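Side-chain contacts in histidine--tRNA ligase (Thermus thermophilus, PDB 1H4V), which catalyses the ATP-dependent attachment of L-histidine to its tRNA, yielding histidyl-tRNA, AMP and diphosphate, as a homodimeric class II synthetase: residues Ala25-Arg28 against Lys29-Ala33; Leu39-Pro42 against Ile43-Thr47; Glu149-Glu153 against Leu154-Arg158; Glu349-Arg352 against Pro353-Ala357; Val405-Arg409 against Glu410-Gly414. All coordinates share one frame; numbering follows the deposited sequence.

Contact 1: residues Ala25-Arg28 against Lys29-Ala33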
loop_
_atom_site.group_PDB
_atom_site.type_symbol
_atom_site.label_atom_id
_atom_site.label_comp_id
_atom_site.label_asym_id
_atom_site.label_seq_id
_atom_site.Cartn_x
_atom_site.Cartn_y
_atom_site.Cartn_z
ATOM N N ALA A 25 8.983 -4.592 -3.649
ATOM C CA ALA A 25 9.350 -5.920 -3.146
ATOM C C ALA A 25 10.871 -6.048 -3.067
ATOM O O ALA A 25 11.402 -6.683 -2.161
ATOM C CB ALA A 25 8.781 -7.028 -4.045
ATOM N N THR A 26 11.568 -5.449 -4.024
ATOM C CA THR A 26 13.018 -5.496 -4.018
ATOM C C THR A 26 13.588 -4.681 -2.857
ATOM O O THR A 26 14.500 -5.131 -2.168
ATOM C CB THR A 26 13.583 -4.973 -5.331
ATOM O OG1 THR A 26 13.220 -5.878 -6.379
ATOM C CG2 THR A 26 15.097 -4.856 -5.255
ATOM N N ALA A 27 13.051 -3.483 -2.636
ATOM C CA ALA A 27 13.525 -2.656 -1.530
ATOM C C ALA A 27 13.256 -3.415 -0.229
ATOM O O ALA A 27 14.103 -3.449 0.665
ATOM C CB ALA A 27 12.797 -1.309 -1.513
ATOM N N ARG A 28 12.082 -4.033 -0.127
ATOM C CA ARG A 28 11.755 -4.768 1.082
ATOM C C ARG A 28 12.793 -5.858 1.357
ATOM O O ARG A 28 13.234 -6.019 2.497
ATOM C CB ARG A 28 10.349 -5.391 1.003
ATOM C CG ARG A 28 10.056 -6.353 2.156
ATOM C CD ARG A 28 8.655 -6.959 2.122
ATOM N NE ARG A 28 7.623 -6.018 2.559
ATOM C CZ ARG A 28 6.771 -5.396 1.747
ATOM N NH1 ARG A 28 6.813 -5.613 0.434
ATOM N NH2 ARG A 28 5.883 -4.545 2.244
ATOM N N LYS A 29 13.192 -6.588 0.318
ATOM C CA LYS A 29 14.175 -7.661 0.485
ATOM C C LYS A 29 15.536 -7.150 0.950
ATOM O O LYS A 29 16.105 -7.676 1.905
ATOM C CB LYS A 29 14.356 -8.450 -0.824
ATOM C CG LYS A 29 15.429 -9.547 -0.744
ATOM C CD LYS A 29 15.599 -10.291 -2.066
ATOM C CE LYS A 29 16.263 -9.420 -3.140
ATOM N NZ LYS A 29 16.586 -10.179 -4.393
ATOM N N VAL A 30 16.064 -6.126 0.286
ATOM C CA VAL A 30 17.374 -5.614 0.677
ATOM C C VAL A 30 17.355 -4.869 2.012
ATOM O O VAL A 30 18.255 -5.041 2.828
ATOM C CB VAL A 30 17.993 -4.686 -0.423
ATOM C CG1 VAL A 30 17.740 -5.267 -1.804
ATOM C CG2 VAL A 30 17.445 -3.302 -0.315
ATOM N N LEU A 31 16.330 -4.057 2.243
ATOM C CA LEU A 31 16.251 -3.302 3.489
ATOM C C LEU A 31 15.975 -4.175 4.711
ATOM O O LEU A 31 16.509 -3.911 5.790
ATOM C CB LEU A 31 15.195 -2.196 3.366
ATOM C CG LEU A 31 15.659 -0.803 2.905
ATOM C CD1 LEU A 31 16.916 -0.877 2.083
ATOM C CD2 LEU A 31 14.533 -0.121 2.123
ATOM N N GLU A 32 15.162 -5.217 4.566
ATOM C CA GLU A 32 14.881 -6.063 5.722
ATOM C C GLU A 32 16.020 -7.050 6.000
ATOM O O GLU A 32 16.120 -7.595 7.098
ATOM C CB GLU A 32 13.522 -6.772 5.574
ATOM C CG GLU A 32 12.357 -5.755 5.558
ATOM C CD GLU A 32 10.975 -6.363 5.723
ATOM O OE1 GLU A 32 10.738 -7.490 5.233
ATOM O OE2 GLU A 32 10.109 -5.700 6.332
ATOM N N ALA A 33 16.894 -7.249 5.015
ATOM C CA ALA A 33 18.040 -8.134 5.193
ATOM C C ALA A 33 19.075 -7.362 5.996
ATOM O O ALA A 33 19.954 -7.956 6.621
ATOM C CB ALA A 33 18.625 -8.535 3.853
#
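The side chains of Arg28 and Glu32, one turn apart on helix 14-33, run alongside each other, pointing the same way, with the guanidinium and carboxylate planes 77° apart. Glu32 OE1 sits at the guanidinium edge, near its plane, but Arg28 NE is 4.4 Å from that oxygen, too far for a salt bridge. Both groups have firmer partners: Arg28 NH2 pairs with Glu38, and Glu32 OE2 accepts from the Trp105 indole. The actual touch is made lower down, where OE1 lies 3.4 Å from Arg28 CG; the arginine chain runs straight from the backbone until it bends at chi3 (-76°). The backbone is regular alpha-helix, Val30 N bonding to Thr26 O almost straight at 3.1 Å. This helix belongs to the catalytic domain, and its Lys29-Val30 side meets Pro353 of the second subunit. On its buried side, turned to strand 123-132, Leu31 CD2 rests 4.2 Å from Ala27 CB.

Contact 2: residues Leu39-Pro42 against Ile43-Thr47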
loop_
_atom_site.group_PDB
_atom_site.type_symbol
_atom_site.label_atom_id
_atom_site.label_comp_id
_atom_site.label_asym_id
_atom_site.label_seq_id
_atom_site.Cartn_x
_atom_site.Cartn_y
_atom_site.Cartn_z
ATOM N N LEU A 39 7.589 0.196 8.500
ATOM C CA LEU A 39 6.701 1.109 9.203
ATOM C C LEU A 39 5.771 1.819 8.212
ATOM O O LEU A 39 6.210 2.271 7.150
ATOM C CB LEU A 39 7.558 2.121 9.969
ATOM C CG LEU A 39 7.014 3.328 10.741
ATOM C CD1 LEU A 39 6.407 4.284 9.764
ATOM C CD2 LEU A 39 6.005 2.899 11.798
ATOM N N VAL A 40 4.485 1.889 8.538
ATOM C CA VAL A 40 3.536 2.591 7.677
ATOM C C VAL A 40 2.911 3.739 8.482
ATOM O O VAL A 40 2.218 3.499 9.471
ATOM C CB VAL A 40 2.386 1.673 7.172
ATOM C CG1 VAL A 40 1.454 2.488 6.276
ATOM C CG2 VAL A 40 2.942 0.473 6.395
ATOM N N THR A 41 3.167 4.980 8.076
ATOM C CA THR A 41 2.593 6.120 8.781
ATOM C C THR A 41 1.308 6.544 8.095
ATOM O O THR A 41 1.002 6.084 6.991
ATOM C CB THR A 41 3.551 7.325 8.804
ATOM O OG1 THR A 41 3.771 7.798 7.468
ATOM C CG2 THR A 41 4.873 6.929 9.417
ATOM N N PRO A 42 0.528 7.425 8.741
ATOM C CA PRO A 42 -0.726 7.876 8.132
ATOM C C PRO A 42 -0.528 8.733 6.885
ATOM O O PRO A 42 0.534 9.316 6.668
ATOM C CB PRO A 42 -1.394 8.654 9.265
ATOM C CG PRO A 42 -0.919 7.931 10.485
ATOM C CD PRO A 42 0.554 7.768 10.175
ATOM N N ILE A 43 -1.568 8.796 6.062
ATOM C CA ILE A 43 -1.537 9.591 4.845
ATOM C C ILE A 43 -1.440 11.089 5.178
ATOM O O ILE A 43 -0.845 11.862 4.436
ATOM C CB ILE A 43 -2.797 9.324 4.005
ATOM C CG1 ILE A 43 -2.801 7.863 3.522
ATOM C CG2 ILE A 43 -2.881 10.308 2.868
ATOM C CD1 ILE A 43 -1.687 7.490 2.543
ATOM N N PHE A 44 -2.038 11.502 6.290
ATOM C CA PHE A 44 -1.972 12.904 6.698
ATOM C C PHE A 44 -1.587 13.030 8.163
ATOM O O PHE A 44 -1.755 12.094 8.946
ATOM C CB PHE A 44 -3.303 13.634 6.437
ATOM C CG PHE A 44 -4.504 13.023 7.119
ATOM C CD1 PHE A 44 -4.622 13.028 8.505
ATOM C CD2 PHE A 44 -5.533 12.471 6.364
ATOM C CE1 PHE A 44 -5.754 12.489 9.135
ATOM C CE2 PHE A 44 -6.669 11.929 6.981
ATOM C CZ PHE A 44 -6.777 11.939 8.374
ATOM N N GLU A 45 -1.060 14.194 8.519
ATOM C CA GLU A 45 -0.631 14.474 9.888
ATOM C C GLU A 45 -0.810 15.949 10.201
ATOM O O GLU A 45 -1.201 16.744 9.333
ATOM C CB GLU A 45 0.847 14.114 10.064
ATOM C CG GLU A 45 1.164 12.712 9.638
ATOM C CD GLU A 45 2.178 12.041 10.527
ATOM O OE1 GLU A 45 2.280 12.420 11.713
ATOM O OE2 GLU A 45 2.855 11.116 10.042
ATOM N N GLU A 46 -0.527 16.317 11.445
ATOM C CA GLU A 46 -0.629 17.715 11.825
ATOM C C GLU A 46 0.408 18.435 10.986
ATOM O O GLU A 46 1.542 17.976 10.850
ATOM C CB GLU A 46 -0.303 17.919 13.298
ATOM C CG GLU A 46 -1.332 17.407 14.250
ATOM C CD GLU A 46 -1.129 18.002 15.625
ATOM O OE1 GLU A 46 -1.126 19.253 15.724
ATOM O OE2 GLU A 46 -0.965 17.228 16.598
ATOM N N THR A 47 0.001 19.562 10.418
ATOM C CA THR A 47 0.859 20.381 9.574
ATOM C C THR A 47 2.243 20.651 10.163
ATOM O O THR A 47 3.238 20.653 9.447
ATOM C CB THR A 47 0.159 21.713 9.287
ATOM O OG1 THR A 47 -1.020 21.448 8.524
ATOM C CG2 THR A 47 1.055 22.657 8.525
HETATM O O HOH W 1 2.518 10.301 7.761
#
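Ile43 leads the chain on from Pro42 so that Phe44 O and Glu45 OE2 come back to the proline ring. Its own bond to CB points away from the 39-42 segment, and the side chain packs on Pro109 and Phe111 of strand 102-111. Phe44 opens the strand; its bond to CB also points away, but its carbonyl O stays 3.5 Å from Pro42 CB. At Glu45 the chain reaches back. CG stands beside the backbone N (chi1 -53°), and the bend at chi2 turns the side chain to cross that of Pro42 at about a right angle. Glu45 OE2 then lies 4.0 Å from Thr41 CB and 4.1 Å from Pro42 CD. No direct hydrogen bond joins the two segments; a water does so instead. It accepts from Thr41 OG1 at 2.8 Å and donates to Pro42 O and Glu45 OE2, although these last two bonds are so short that the exact water position is doubtful. The other oxygen, Glu45 OE1, is held by a salt bridge to Arg88, which helps fix the carboxylate. A helix, a strand and then a proline at the dimer interface are consistent with motif 1 of class II synthetases; here Ile43 N bonds to Gln123 of the second subunit. The turn lies between strand 102-111 and helix 83-92, while strand 44-46 pairs with strand 75-78.

Contact 3: residues Glu149-Glu153 against Leu154-Arg158; sequences ECLKE and LGLRR
Gly155 N bonds to Lys152 O at 2.9 Å, and Leu156 N reaches back to Leu151 O in a weak bond of 3.4 Å; together they form the Schellman motif that ends helix 137-153. Gly155 turns the chain with a positive phi of 103°, where a CB would press on the preceding carbonyl oxygen. Its N-H approaches Lys152 O from above the carbonyl plane. Leu154 N is shared, weakly, between Cys150 O at 3.3 Å and Leu151 O, so the latter oxygen takes two weak bonds. Glu153 N still makes a normal helical bond to Glu149 O. From the last helical turn, Lys152 bends at chi2 and chi4 to bring NZ to Leu156 O, a weak bond, whereas Arg157 leads away to a salt bridge with Glu319. The apolar side of the motif joins Leu151, Leu154 and Leu156, which also face helix 309-318. With CG beside its own backbone N (chi1 -68°), Leu154 lays CG and CD1 over Cys150 O, CD1 towards Leu151. With an alanine here the CG and CD atoms over Cys150 O and beside Leu151 and Thr26 would be missing, which is likely to open a gap there. Leu151 CD2 meets Leu156 CD1 at 4.3 Å.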
loop_
_atom_site.group_PDB
_atom_site.type_symbol
_atom_site.label_atom_id
_atom_site.label_comp_id
_atom_site.label_asym_id
_atom_site.label_seq_id
_atom_site.Cartn_x
_atom_site.Cartn_y
_atom_site.Cartn_z
ATOM N N GLU A 149 22.417 -0.656 -3.652
ATOM C CA GLU A 149 21.975 -2.044 -3.790
ATOM C C GLU A 149 20.524 -2.200 -4.255
ATOM O O GLU A 149 20.246 -3.006 -5.138
ATOM C CB GLU A 149 22.157 -2.793 -2.468
ATOM C CG GLU A 149 23.368 -3.705 -2.433
ATOM C CD GLU A 149 23.229 -4.910 -3.361
ATOM O OE1 GLU A 149 22.404 -5.808 -3.067
ATOM O OE2 GLU A 149 23.945 -4.956 -4.388
ATOM N N CYS A 150 19.596 -1.460 -3.651
ATOM C CA CYS A 150 18.201 -1.553 -4.062
ATOM C C CYS A 150 18.123 -1.374 -5.567
ATOM O O CYS A 150 17.465 -2.149 -6.262
ATOM C CB CYS A 150 17.347 -0.457 -3.416
ATOM S SG CYS A 150 16.990 -0.633 -1.665
ATOM N N LEU A 151 18.809 -0.348 -6.061
ATOM C CA LEU A 151 18.808 -0.026 -7.482
ATOM C C LEU A 151 19.538 -1.052 -8.336
ATOM O O LEU A 151 19.089 -1.384 -9.430
ATOM C CB LEU A 151 19.418 1.360 -7.704
ATOM C CG LEU A 151 18.802 2.517 -6.911
ATOM C CD1 LEU A 151 19.624 3.784 -7.145
ATOM C CD2 LEU A 151 17.355 2.723 -7.329
ATOM N N LYS A 152 20.666 -1.546 -7.840
ATOM C CA LYS A 152 21.439 -2.537 -8.575
ATOM C C LYS A 152 20.648 -3.833 -8.691
ATOM O O LYS A 152 20.644 -4.462 -9.740
ATOM C CB LYS A 152 22.767 -2.809 -7.863
ATOM C CG LYS A 152 23.964 -2.903 -8.790
ATOM C CD LYS A 152 24.371 -1.527 -9.290
ATOM C CE LYS A 152 25.521 -1.604 -10.291
ATOM N NZ LYS A 152 25.116 -2.255 -11.571
ATOM N N GLU A 153 19.972 -4.224 -7.611
ATOM C CA GLU A 153 19.177 -5.450 -7.598
ATOM C C GLU A 153 18.012 -5.375 -8.573
ATOM O O GLU A 153 17.515 -6.404 -9.026
ATOM C CB GLU A 153 18.641 -5.728 -6.196
ATOM C CG GLU A 153 19.716 -6.089 -5.183
ATOM C CD GLU A 153 20.195 -7.530 -5.296
ATOM O OE1 GLU A 153 21.309 -7.819 -4.804
ATOM O OE2 GLU A 153 19.459 -8.376 -5.858
ATOM N N LEU A 154 17.573 -4.156 -8.886
ATOM C CA LEU A 154 16.472 -3.959 -9.819
ATOM C C LEU A 154 16.946 -4.176 -11.248
ATOM O O LEU A 154 16.137 -4.234 -12.169
ATOM C CB LEU A 154 15.892 -2.549 -9.683
ATOM C CG LEU A 154 15.151 -2.242 -8.384
ATOM C CD1 LEU A 154 14.793 -0.781 -8.347
ATOM C CD2 LEU A 154 13.912 -3.103 -8.277
ATOM N N GLY A 155 18.260 -4.280 -11.427
ATOM C CA GLY A 155 18.809 -4.494 -12.752
ATOM C C GLY A 155 19.402 -3.251 -13.385
ATOM O O GLY A 155 19.993 -3.317 -14.465
ATOM N N LEU A 156 19.247 -2.108 -12.730
ATOM C CA LEU A 156 19.790 -0.874 -13.265
ATOM C C LEU A 156 21.312 -0.903 -13.238
ATOM O O LEU A 156 21.914 -1.436 -12.306
ATOM C CB LEU A 156 19.282 0.318 -12.450
ATOM C CG LEU A 156 17.787 0.639 -12.555
ATOM C CD1 LEU A 156 17.403 1.715 -11.549
ATOM C CD2 LEU A 156 17.471 1.091 -13.982
ATOM N N ARG A 157 21.929 -0.355 -14.279
ATOM C CA ARG A 157 23.386 -0.265 -14.364
ATOM C C ARG A 157 23.714 1.178 -14.721
ATOM O O ARG A 157 22.812 1.977 -14.947
ATOM C CB ARG A 157 23.952 -1.223 -15.418
ATOM C CG ARG A 157 23.198 -1.261 -16.721
ATOM C CD ARG A 157 22.517 -2.603 -16.891
ATOM N NE ARG A 157 21.579 -2.593 -18.006
ATOM C CZ ARG A 157 20.928 -3.665 -18.440
ATOM N NH1 ARG A 157 21.120 -4.838 -17.852
ATOM N NH2 ARG A 157 20.081 -3.562 -19.455
ATOM N N ARG A 158 24.992 1.522 -14.776
ATOM C CA ARG A 158 25.367 2.897 -15.076
ATOM C C ARG A 158 24.786 3.812 -13.999
ATOM O O ARG A 158 24.225 4.871 -14.280
ATOM C CB ARG A 158 24.864 3.293 -16.466
ATOM C CG ARG A 158 25.678 2.632 -17.563
ATOM C CD ARG A 158 25.100 2.806 -18.949
ATOM N NE ARG A 158 25.986 2.202 -19.942
ATOM C CZ ARG A 158 25.658 1.978 -21.211
ATOM N NH1 ARG A 158 24.451 2.303 -21.658
ATOM N NH2 ARG A 158 26.541 1.430 -22.039
#

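Contact 4: residues Glu349-Arg352 against Pro353-Ala357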
loop_
_atom_site.group_PDB
_atom_site.type_symbol
_atom_site.label_atom_id
_atom_site.label_comp_id
_atom_site.label_asym_id
_atom_site.label_seq_id
_atom_site.Cartn_x
_atom_site.Cartn_y
_atom_site.Cartn_z
ATOM N N GLU A 349 -15.753 -22.635 -8.490
ATOM C CA GLU A 349 -15.740 -22.319 -7.069
ATOM C C GLU A 349 -15.202 -23.479 -6.234
ATOM O O GLU A 349 -14.587 -23.267 -5.192
ATOM C CB GLU A 349 -17.139 -21.934 -6.585
ATOM C CG GLU A 349 -17.313 -20.436 -6.341
ATOM C CD GLU A 349 -16.313 -19.891 -5.327
ATOM O OE1 GLU A 349 -16.253 -20.429 -4.196
ATOM O OE2 GLU A 349 -15.585 -18.923 -5.655
ATOM N N ALA A 350 -15.421 -24.704 -6.702
ATOM C CA ALA A 350 -14.948 -25.892 -5.998
ATOM C C ALA A 350 -13.436 -26.053 -6.126
ATOM O O ALA A 350 -12.808 -26.753 -5.333
ATOM C CB ALA A 350 -15.647 -27.138 -6.549
ATOM N N LEU A 351 -12.859 -25.403 -7.130
ATOM C CA LEU A 351 -11.427 -25.484 -7.381
ATOM C C LEU A 351 -10.626 -24.316 -6.797
ATOM O O LEU A 351 -9.403 -24.394 -6.691
ATOM C CB LEU A 351 -11.187 -25.587 -8.894
ATOM C CG LEU A 351 -11.767 -26.856 -9.543
ATOM C CD1 LEU A 351 -11.700 -26.759 -11.054
ATOM C CD2 LEU A 351 -10.991 -28.081 -9.041
ATOM N N ARG A 352 -11.316 -23.237 -6.432
ATOM C CA ARG A 352 -10.668 -22.049 -5.862
ATOM C C ARG A 352 -10.590 -22.163 -4.346
ATOM O O ARG A 352 -11.415 -22.833 -3.731
ATOM C CB ARG A 352 -11.464 -20.785 -6.165
ATOM C CG ARG A 352 -11.699 -20.460 -7.602
ATOM C CD ARG A 352 -12.923 -19.555 -7.681
ATOM N NE ARG A 352 -13.129 -19.054 -9.022
ATOM C CZ ARG A 352 -14.140 -18.280 -9.386
ATOM N NH1 ARG A 352 -15.061 -17.913 -8.496
ATOM N NH2 ARG A 352 -14.213 -17.861 -10.644
ATOM N N PRO A 353 -9.622 -21.470 -3.722
ATOM C CA PRO A 353 -8.617 -20.629 -4.385
ATOM C C PRO A 353 -7.282 -21.331 -4.641
ATOM O O PRO A 353 -6.323 -20.698 -5.083
ATOM C CB PRO A 353 -8.462 -19.477 -3.410
ATOM C CG PRO A 353 -8.536 -20.186 -2.104
ATOM C CD PRO A 353 -9.720 -21.118 -2.295
ATOM N N ARG A 354 -7.209 -22.632 -4.364
ATOM C CA ARG A 354 -5.966 -23.371 -4.576
ATOM C C ARG A 354 -5.562 -23.311 -6.037
ATOM O O ARG A 354 -4.381 -23.292 -6.375
ATOM C CB ARG A 354 -6.118 -24.830 -4.146
ATOM C CG ARG A 354 -4.909 -25.693 -4.487
ATOM C CD ARG A 354 -5.034 -27.093 -3.919
ATOM N NE ARG A 354 -4.929 -27.095 -2.462
ATOM C CZ ARG A 354 -4.850 -28.193 -1.719
ATOM N NH1 ARG A 354 -4.866 -29.391 -2.292
ATOM N NH2 ARG A 354 -4.744 -28.091 -0.400
ATOM N N LEU A 355 -6.556 -23.274 -6.907
ATOM C CA LEU A 355 -6.299 -23.203 -8.335
ATOM C C LEU A 355 -6.992 -21.954 -8.843
ATOM O O LEU A 355 -7.992 -21.537 -8.275
ATOM C CB LEU A 355 -6.891 -24.436 -9.022
ATOM C CG LEU A 355 -6.010 -25.480 -9.710
ATOM C CD1 LEU A 355 -4.686 -25.672 -8.987
ATOM C CD2 LEU A 355 -6.790 -26.780 -9.760
ATOM N N ARG A 356 -6.454 -21.336 -9.886
ATOM C CA ARG A 356 -7.111 -20.174 -10.459
ATOM C C ARG A 356 -8.024 -20.717 -11.567
ATOM O O ARG A 356 -7.553 -21.175 -12.611
ATOM C CB ARG A 356 -6.087 -19.201 -11.033
ATOM C CG ARG A 356 -6.712 -17.962 -11.664
ATOM C CD ARG A 356 -5.654 -16.953 -12.085
ATOM N NE ARG A 356 -6.183 -16.006 -13.054
ATOM C CZ ARG A 356 -5.432 -15.185 -13.782
ATOM N NH1 ARG A 356 -4.114 -15.192 -13.644
ATOM N NH2 ARG A 356 -6.000 -14.372 -14.667
ATOM N N ALA A 357 -9.329 -20.685 -11.328
ATOM C CA ALA A 357 -10.282 -21.204 -12.306
ATOM C C ALA A 357 -11.311 -20.162 -12.702
ATOM O O ALA A 357 -11.999 -19.600 -11.851
ATOM C CB ALA A 357 -10.977 -22.441 -11.744
#
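Arg352 grips Ala357 O side-on with two nitrogens, NE and NH2, each 3.1 Å from that oxygen. CG stands beside the backbone N (chi1 -59°) and the chain runs extended to NE, bringing the guanidinium edge to this carbonyl. Both donors lie in the carbonyl plane. The charged bond is made by the remaining nitrogen: NH1 forms a salt bridge at 3.1 Å with the anti lone pair of Glu349 OE2, and another with Glu142 of the second subunit. A lysine in its place would probably offer Ala357 O at most one N-H for the two-nitrogen grip and be unable to hold both glutamates as well. Of the backbone bonds, Leu355 N to Leu351 O (3.1 Å) closes the turn around the cis peptide that precedes Pro353. The apolar contacts gather on Leu351 CB, 4.3 Å from Ala357 CB and 4.4 Å from Leu355 CB. The turn links helix 338-351 to strand 357-359 of the anticodon-binding domain, with helix 412-419 packed on Leu351 and Leu355, and Pro353 against Glu149 of the second subunit.

Contact 5: residues Val405-Arg409 against Glu410-Gly414; sequences VRLSR and EEVPG
Ser408, Arg409 and Glu410 are the residues most covered here, and Glu411 closes the turn over the first of them. Ser408 N donates to Glu411 OE1 at 3.2 Å, on the anti lone pair of the carboxylate, and Glu411 N returns a 3.1 Å bond to Ser408 O from above the carbonyl plane. The Ser408 hydroxyl, with OG set between backbone N and carbonyl carbon (chi1 61°), stands 2.9 Å from Glu411 OE1 and 3.4 Å from Glu410 OE1; both contacts are weak, and which carboxylate takes the proton is not settled. Glu410 gets there by folding back at chi2 (69°). The bond from Ser408 N to the Glu411 carboxylate is one half of a capping box; the other half is lacking, because Glu411 N bonds to Ser408 O and not to OG. The turn joins edge strand 404-408 of the five-stranded sheet in the anticodon-binding domain to the C-terminal helix 412-419. Arg409 takes part mainly through its backbone: its O accepts a weak bond from Val412 N and lies 3.5 Å from Pro413 CD, while its extended side chain runs over to helix 338-351, near Tyr346 and Leu347. On the buried side, Leu407 crosses Val412 at about a right angle, Leu407 CG 4.0 Å from Val412 CG2.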
loop_
_atom_site.group_PDB
_atom_site.type_symbol
_atom_site.label_atom_id
_atom_site.label_comp_id
_atom_site.label_asym_id
_atom_site.label_seq_id
_atom_site.Cartn_x
_atom_site.Cartn_y
_atom_site.Cartn_z
ATOM N N VAL A 405 -8.986 -35.080 -21.869
ATOM C CA VAL A 405 -9.483 -36.158 -21.029
ATOM C C VAL A 405 -10.884 -35.894 -20.479
ATOM O O VAL A 405 -11.303 -34.746 -20.321
ATOM C CB VAL A 405 -8.538 -36.392 -19.844
ATOM C CG1 VAL A 405 -8.520 -35.147 -18.954
ATOM C CG2 VAL A 405 -8.979 -37.618 -19.058
ATOM N N ARG A 406 -11.601 -36.973 -20.187
ATOM C CA ARG A 406 -12.947 -36.885 -19.643
ATOM C C ARG A 406 -12.914 -37.479 -18.239
ATOM O O ARG A 406 -12.656 -38.660 -18.067
ATOM C CB ARG A 406 -13.922 -37.672 -20.526
ATOM C CG ARG A 406 -15.326 -37.775 -19.970
ATOM C CD ARG A 406 -16.001 -36.421 -19.916
ATOM N NE ARG A 406 -16.666 -36.079 -21.175
ATOM C CZ ARG A 406 -17.876 -36.509 -21.531
ATOM N NH1 ARG A 406 -18.574 -37.305 -20.728
ATOM N NH2 ARG A 406 -18.392 -36.136 -22.695
ATOM N N LEU A 407 -13.170 -36.660 -17.232
ATOM C CA LEU A 407 -13.150 -37.151 -15.863
ATOM C C LEU A 407 -14.346 -36.661 -15.059
ATOM O O LEU A 407 -15.029 -35.717 -15.460
ATOM C CB LEU A 407 -11.836 -36.736 -15.180
ATOM C CG LEU A 407 -11.464 -35.252 -15.121
ATOM C CD1 LEU A 407 -10.091 -35.098 -14.489
ATOM C CD2 LEU A 407 -11.440 -34.659 -16.513
ATOM N N SER A 408 -14.609 -37.325 -13.937
ATOM C CA SER A 408 -15.720 -36.946 -13.065
ATOM C C SER A 408 -15.343 -35.692 -12.272
ATOM O O SER A 408 -14.162 -35.390 -12.096
ATOM C CB SER A 408 -16.049 -38.085 -12.099
ATOM O OG SER A 408 -14.936 -38.387 -11.272
ATOM N N ARG A 409 -16.345 -34.966 -11.789
ATOM C CA ARG A 409 -16.087 -33.748 -11.033
ATOM C C ARG A 409 -15.264 -33.955 -9.767
ATOM O O ARG A 409 -14.487 -33.088 -9.392
ATOM C CB ARG A 409 -17.397 -33.049 -10.680
ATOM C CG ARG A 409 -18.064 -32.389 -11.857
ATOM C CD ARG A 409 -18.904 -31.219 -11.395
ATOM N NE ARG A 409 -19.545 -30.524 -12.507
ATOM C CZ ARG A 409 -20.147 -29.345 -12.399
ATOM N NH1 ARG A 409 -20.188 -28.719 -11.227
ATOM N NH2 ARG A 409 -20.718 -28.795 -13.462
ATOM N N GLU A 410 -15.425 -35.099 -9.114
ATOM C CA GLU A 410 -14.680 -35.370 -7.892
ATOM C C GLU A 410 -13.184 -35.518 -8.156
ATOM O O GLU A 410 -12.367 -35.285 -7.265
ATOM C CB GLU A 410 -15.183 -36.653 -7.223
ATOM C CG GLU A 410 -16.657 -36.664 -6.842
ATOM C CD GLU A 410 -17.581 -36.691 -8.052
ATOM O OE1 GLU A 410 -17.344 -37.512 -8.969
ATOM O OE2 GLU A 410 -18.551 -35.899 -8.082
ATOM N N GLU A 411 -12.830 -35.894 -9.382
ATOM C CA GLU A 411 -11.432 -36.120 -9.757
ATOM C C GLU A 411 -10.713 -34.912 -10.335
ATOM O O GLU A 411 -9.490 -34.924 -10.455
ATOM C CB GLU A 411 -11.335 -37.264 -10.781
ATOM C CG GLU A 411 -11.957 -38.577 -10.342
ATOM C CD GLU A 411 -11.964 -39.621 -11.452
ATOM O OE1 GLU A 411 -12.508 -39.337 -12.546
ATOM O OE2 GLU A 411 -11.432 -40.729 -11.228
ATOM N N VAL A 412 -11.457 -33.878 -10.709
ATOM C CA VAL A 412 -10.840 -32.702 -11.300
ATOM C C VAL A 412 -9.786 -32.002 -10.437
ATOM O O VAL A 412 -8.685 -31.708 -10.913
ATOM C CB VAL A 412 -11.908 -31.686 -11.734
ATOM C CG1 VAL A 412 -11.252 -30.417 -12.257
ATOM C CG2 VAL A 412 -12.766 -32.301 -12.817
ATOM N N PRO A 413 -10.097 -31.728 -9.161
ATOM C CA PRO A 413 -9.102 -31.055 -8.312
ATOM C C PRO A 413 -7.780 -31.830 -8.272
ATOM O O PRO A 413 -6.706 -31.283 -8.529
ATOM C CB PRO A 413 -9.772 -31.031 -6.936
ATOM C CG PRO A 413 -11.228 -31.066 -7.251
ATOM C CD PRO A 413 -11.306 -32.061 -8.389
ATOM N N GLY A 414 -7.881 -33.114 -7.949
ATOM C CA GLY A 414 -6.702 -33.951 -7.859
ATOM C C GLY A 414 -5.938 -34.038 -9.157
ATOM O O GLY A 414 -4.718 -33.906 -9.175
#

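How the contacts relate
The five contacts follow one another along the chain, the first three in the catalytic domain and the last two in the anticodon-binding domain. Contacts 1 and 3 touch, their centres about 13 Å apart, where helix 14-33 packs on helix 137-153 through Val30 and Cys150. Contact 2 continues the chain beyond helix 14-33, its centre about 22 Å from that of contact 1. Contacts 4 and 5 are also about 13 Å apart between centres and meet where Leu351 packs on Val412 and Pro413. Centres of contacts 1 and 4 lie about 31 Å apart within one chain, yet across the dimer Pro353 touches the second subunit's contacts 1 and 3, joining one subunit's anticodon-binding domain to the other's catalytic domain.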